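PDB 4OXI: enterobactin synthetase component F-related protein from Vibrio cholerae serotype O1, which probably activates glycine with ATP as an adenylation domain, here holding glycyl-adenosine-5'-phosphate, in a lipopolysaccharide modification pathway that confers resistance to antimicrobial peptides. Local coordinates for residues A[250-261]-A[275-286]. Numbering follows the deposited sequence.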
loop_
_atom_site.group_PDB
_atom_site.type_symbol
_atom_site.label_atom_id
_atom_site.label_comp_id
_atom_site.label_asym_id
_atom_site.label_seq_id
_atom_site.Cartn_x
_atom_site.Cartn_y
_atom_site.Cartn_z
ATOM N N PHE A 250 -16.661 8.610 6.407
ATOM C CA PHE A 250 -16.486 9.597 5.346
ATOM C C PHE A 250 -17.140 9.129 4.050
ATOM O O PHE A 250 -16.449 8.797 3.082
ATOM C CB PHE A 250 -15.000 9.849 5.108
ATOM C CG PHE A 250 -14.236 10.130 6.362
ATOM C CD1 PHE A 250 -14.270 11.386 6.938
ATOM C CD2 PHE A 250 -13.491 9.136 6.966
ATOM C CE1 PHE A 250 -13.572 11.649 8.095
ATOM C CE2 PHE A 250 -12.785 9.384 8.126
ATOM C CZ PHE A 250 -12.827 10.643 8.697
ATOM N N PRO A 251 -18.479 9.116 4.020
ATOM C CA PRO A 251 -19.185 8.592 2.844
ATOM C C PRO A 251 -18.991 9.464 1.609
ATOM O O PRO A 251 -18.982 10.691 1.711
ATOM C CB PRO A 251 -20.654 8.602 3.285
ATOM C CG PRO A 251 -20.728 9.688 4.330
ATOM C CD PRO A 251 -19.398 9.656 5.040
ATOM N N LEU A 252 -18.832 8.833 0.450
ATOM C CA LEU A 252 -18.738 9.567 -0.805
ATOM C C LEU A 252 -20.044 9.398 -1.545
ATOM O O LEU A 252 -20.875 8.593 -1.158
ATOM C CB LEU A 252 -17.623 8.993 -1.682
ATOM C CG LEU A 252 -16.220 8.931 -1.080
ATOM C CD1 LEU A 252 -15.188 8.393 -2.097
ATOM C CD2 LEU A 252 -15.843 10.302 -0.578
ATOM N N ASN A 253 -20.211 10.137 -2.630
ATOM C CA ASN A 253 -21.323 9.897 -3.542
ATOM C C ASN A 253 -20.775 9.670 -4.951
ATOM O O ASN A 253 -19.589 9.897 -5.204
ATOM C CB ASN A 253 -22.270 11.094 -3.544
ATOM C CG ASN A 253 -21.561 12.366 -3.905
ATOM O OD1 ASN A 253 -21.286 12.603 -5.072
ATOM N ND2 ASN A 253 -21.213 13.175 -2.900
ATOM N N ALA A 254 -21.646 9.269 -5.872
ATOM C CA ALA A 254 -21.244 8.955 -7.236
ATOM C C ALA A 254 -20.672 10.140 -8.009
ATOM O O ALA A 254 -20.152 9.958 -9.111
ATOM C CB ALA A 254 -22.423 8.345 -8.010
ATOM N N GLN A 255 -20.769 11.351 -7.466
ATOM C CA GLN A 255 -20.226 12.504 -8.182
ATOM C C GLN A 255 -18.783 12.758 -7.775
ATOM O O GLN A 255 -18.122 13.637 -8.329
ATOM C CB GLN A 255 -21.079 13.763 -7.952
ATOM C CG GLN A 255 -22.560 13.559 -8.243
ATOM C CD GLN A 255 -22.800 12.695 -9.467
ATOM O OE1 GLN A 255 -22.218 12.924 -10.531
ATOM N NE2 GLN A 255 -23.655 11.690 -9.321
ATOM N N ASP A 256 -18.295 11.985 -6.808
ATOM C CA ASP A 256 -16.933 12.172 -6.320
ATOM C C ASP A 256 -15.899 11.658 -7.333
ATOM O O ASP A 256 -16.184 10.743 -8.114
ATOM C CB ASP A 256 -16.752 11.490 -4.958
ATOM C CG ASP A 256 -17.257 12.357 -3.787
ATOM O OD1 ASP A 256 -16.852 13.534 -3.706
ATOM O OD2 ASP A 256 -18.046 11.865 -2.943
ATOM N N ARG A 257 -14.716 12.275 -7.322
ATOM C CA ARG A 257 -13.597 11.869 -8.173
ATOM C C ARG A 257 -12.427 11.551 -7.275
ATOM O O ARG A 257 -11.923 12.424 -6.570
ATOM C CB ARG A 257 -13.199 12.995 -9.129
ATOM C CG ARG A 257 -14.293 13.365 -10.125
ATOM C CD ARG A 257 -13.806 14.435 -11.097
ATOM N NE ARG A 257 -14.776 14.658 -12.161
ATOM C CZ ARG A 257 -14.509 15.300 -13.293
ATOM N NH1 ARG A 257 -13.293 15.796 -13.525
ATOM N NH2 ARG A 257 -15.460 15.445 -14.193
ATOM N N VAL A 258 -12.008 10.292 -7.294
ATOM C CA VAL A 258 -11.033 9.806 -6.344
ATOM C C VAL A 258 -9.667 9.635 -6.985
ATOM O O VAL A 258 -9.530 8.970 -8.016
ATOM C CB VAL A 258 -11.483 8.465 -5.764
ATOM C CG1 VAL A 258 -10.456 7.951 -4.762
ATOM C CG2 VAL A 258 -12.848 8.627 -5.109
ATOM N N GLY A 259 -8.654 10.254 -6.389
ATOM C CA GLY A 259 -7.303 10.094 -6.891
ATOM C C GLY A 259 -6.802 8.680 -6.639
ATOM O O GLY A 259 -7.164 8.050 -5.641
ATOM N N GLN A 260 -5.990 8.168 -7.557
ATOM C CA GLN A 260 -5.264 6.920 -7.332
ATOM C C GLN A 260 -3.767 7.218 -7.482
ATOM O O GLN A 260 -3.178 6.987 -8.534
ATOM C CB GLN A 260 -5.714 5.843 -8.327
ATOM C CG GLN A 260 -5.566 4.417 -7.817
ATOM C CD GLN A 260 -4.113 3.994 -7.657
ATOM O OE1 GLN A 260 -3.499 3.479 -8.596
ATOM N NE2 GLN A 260 -3.554 4.217 -6.469
ATOM N N TYR A 261 -3.159 7.746 -6.427
ATOM C CA TYR A 261 -1.758 8.147 -6.474
ATOM C C TYR A 261 -0.749 7.016 -6.183
ATOM O O TYR A 261 0.218 6.848 -6.915
ATOM C CB TYR A 261 -1.542 9.307 -5.500
ATOM C CG TYR A 261 -0.102 9.735 -5.335
ATOM C CD1 TYR A 261 0.471 10.692 -6.171
ATOM C CD2 TYR A 261 0.678 9.200 -4.323
ATOM C CE1 TYR A 261 1.795 11.099 -5.990
ATOM C CE2 TYR A 261 1.997 9.589 -4.145
ATOM C CZ TYR A 261 2.549 10.529 -4.971
ATOM O OH TYR A 261 3.863 10.894 -4.752
ATOM N N TYR A 275 -12.669 2.205 -2.043
ATOM C CA TYR A 275 -13.391 3.391 -1.593
ATOM C C TYR A 275 -14.176 3.957 -2.772
ATOM O O TYR A 275 -15.347 4.305 -2.651
ATOM C CB TYR A 275 -12.381 4.439 -1.170
ATOM C CG TYR A 275 -12.874 5.570 -0.298
ATOM C CD1 TYR A 275 -14.069 5.488 0.423
ATOM C CD2 TYR A 275 -12.112 6.718 -0.170
ATOM C CE1 TYR A 275 -14.479 6.543 1.252
ATOM C CE2 TYR A 275 -12.502 7.753 0.638
ATOM C CZ TYR A 275 -13.683 7.671 1.346
ATOM O OH TYR A 275 -14.022 8.749 2.131
ATOM N N SER A 276 -13.523 4.065 -3.922
ATOM C CA SER A 276 -14.214 4.584 -5.092
ATOM C C SER A 276 -15.328 3.624 -5.516
ATOM O O SER A 276 -16.434 4.038 -5.850
ATOM C CB SER A 276 -13.236 4.803 -6.247
ATOM O OG SER A 276 -13.937 5.219 -7.415
ATOM N N LEU A 277 -15.027 2.337 -5.495
ATOM C CA LEU A 277 -15.946 1.330 -6.008
ATOM C C LEU A 277 -17.236 1.269 -5.184
ATOM O O LEU A 277 -18.330 1.229 -5.733
ATOM C CB LEU A 277 -15.248 -0.030 -5.997
ATOM C CG LEU A 277 -15.869 -1.289 -6.605
ATOM C CD1 LEU A 277 -16.499 -1.068 -7.974
ATOM C CD2 LEU A 277 -14.764 -2.326 -6.706
ATOM N N ILE A 278 -17.107 1.261 -3.862
ATOM C CA ILE A 278 -18.275 1.136 -3.005
ATOM C C ILE A 278 -19.158 2.374 -3.112
ATOM O O ILE A 278 -20.351 2.323 -2.811
ATOM C CB ILE A 278 -17.879 0.874 -1.538
ATOM C CG1 ILE A 278 -19.097 0.429 -0.719
ATOM C CG2 ILE A 278 -17.251 2.103 -0.929
ATOM C CD1 ILE A 278 -18.740 -0.016 0.685
ATOM N N SER A 279 -18.570 3.475 -3.577
ATOM C CA SER A 279 -19.271 4.744 -3.665
ATOM C C SER A 279 -19.864 4.998 -5.038
ATOM O O SER A 279 -20.616 5.951 -5.205
ATOM C CB SER A 279 -18.316 5.893 -3.353
ATOM O OG SER A 279 -17.645 5.679 -2.129
ATOM N N GLY A 280 -19.503 4.177 -6.024
ATOM C CA GLY A 280 -19.913 4.428 -7.401
ATOM C C GLY A 280 -19.217 5.646 -8.001
ATOM O O GLY A 280 -19.650 6.187 -9.020
ATOM N N ALA A 281 -18.116 6.062 -7.377
ATOM C CA ALA A 281 -17.373 7.243 -7.808
ATOM C C ALA A 281 -16.449 6.932 -8.977
ATOM O O ALA A 281 -16.398 5.781 -9.435
ATOM C CB ALA A 281 -16.581 7.817 -6.648
ATOM N N CYS A 282 -15.720 7.946 -9.463
ATOM C CA CYS A 282 -14.755 7.718 -10.537
ATOM C C CYS A 282 -13.335 7.785 -10.007
ATOM O O CYS A 282 -12.949 8.758 -9.330
ATOM C CB CYS A 282 -14.916 8.704 -11.701
ATOM S SG CYS A 282 -13.923 8.207 -13.193
ATOM N N LEU A 283 -12.568 6.737 -10.306
ATOM C CA LEU A 283 -11.178 6.637 -9.866
ATOM C C LEU A 283 -10.283 7.239 -10.953
ATOM O O LEU A 283 -10.397 6.874 -12.123
ATOM C CB LEU A 283 -10.808 5.165 -9.616
ATOM C CG LEU A 283 -9.457 4.818 -8.993
ATOM C CD1 LEU A 283 -9.359 5.332 -7.562
ATOM C CD2 LEU A 283 -9.216 3.308 -9.020
ATOM N N TYR A 284 -9.410 8.169 -10.572
ATOM C CA TYR A 284 -8.488 8.770 -11.529
ATOM C C TYR A 284 -7.063 8.281 -11.277
ATOM O O TYR A 284 -6.450 8.607 -10.256
ATOM C CB TYR A 284 -8.555 10.307 -11.474
ATOM C CG TYR A 284 -9.785 10.877 -12.169
ATOM C CD1 TYR A 284 -9.677 11.515 -13.401
ATOM C CD2 TYR A 284 -11.060 10.754 -11.599
ATOM C CE1 TYR A 284 -10.792 12.026 -14.045
ATOM C CE2 TYR A 284 -12.192 11.268 -12.242
ATOM C CZ TYR A 284 -12.042 11.906 -13.461
ATOM O OH TYR A 284 -13.143 12.420 -14.110
ATOM N N VAL A 285 -6.538 7.497 -12.212
ATOM C CA VAL A 285 -5.183 6.965 -12.067
ATOM C C VAL A 285 -4.124 8.026 -12.362
ATOM O O VAL A 285 -4.089 8.584 -13.459
ATOM C CB VAL A 285 -4.983 5.764 -13.003
ATOM C CG1 VAL A 285 -3.538 5.252 -12.932
ATOM C CG2 VAL A 285 -5.973 4.663 -12.621
ATOM N N VAL A 286 -3.255 8.304 -11.393
ATOM C CA VAL A 286 -2.198 9.297 -11.591
ATOM C C VAL A 286 -1.096 8.705 -12.455
ATOM O O VAL A 286 -0.441 7.746 -12.051
ATOM C CB VAL A 286 -1.593 9.755 -10.261
ATOM C CG1 VAL A 286 -0.422 10.715 -10.507
ATOM C CG2 VAL A 286 -2.669 10.423 -9.397
HETATM O O HOH W 1 -18.306 5.996 0.294
#
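Leu252 reaches over one face of the Tyr275 ring, its CD1 above the ring centre at 3.7 Å from the centroid and 5° off the normal, a CH-pi contact in which the two side chains cross at about a right angle. The edge of the same ring serves a polar partner: Tyr275 OH donates to Phe250 O at 2.6 Å, on a lone pair in the carbonyl plane, and so ties the C-terminal part of helix 268-279 to Phe250, the first residue after helix 236-249. With OG beside its own backbone N (chi1 -52°), Ser279 reaches Tyr275 O one turn back, while a water bridges this hydroxyl to Leu252 N. The helix then ends in a Schellman motif at Gly280, and Ala281 CB packs 3.3 Å from Asp256 O.

Beyond this turn the segments run as parallel strands 257-260 and 282-285, the two strands of a right-handed beta-alpha-beta crossover through helix 268-279. Backbone hydrogen bonds pass back and forth between them, among them Val258 N to Cys282 O and Tyr284 N to Val258 O, both 2.7 Å and nearly straight.

On one face of the sheet, the extended Arg257 chain runs beside the Tyr284 ring, CG 3.6 Å from CE2, and brings its guanidinium over Tyr284 OH, the planes 23° apart. The hydroxyl sits above the guanidinium centre, where the angle is poor for a hydrogen bond; NH1 binds His301 O instead. On the other face, Val258 CG1 meets Leu283 CD1 at 4.0 Å, and Gln260, bent at chi2, lays CB and CG against the Leu283 methyls while its amide bonds Tyr111 and Asp272.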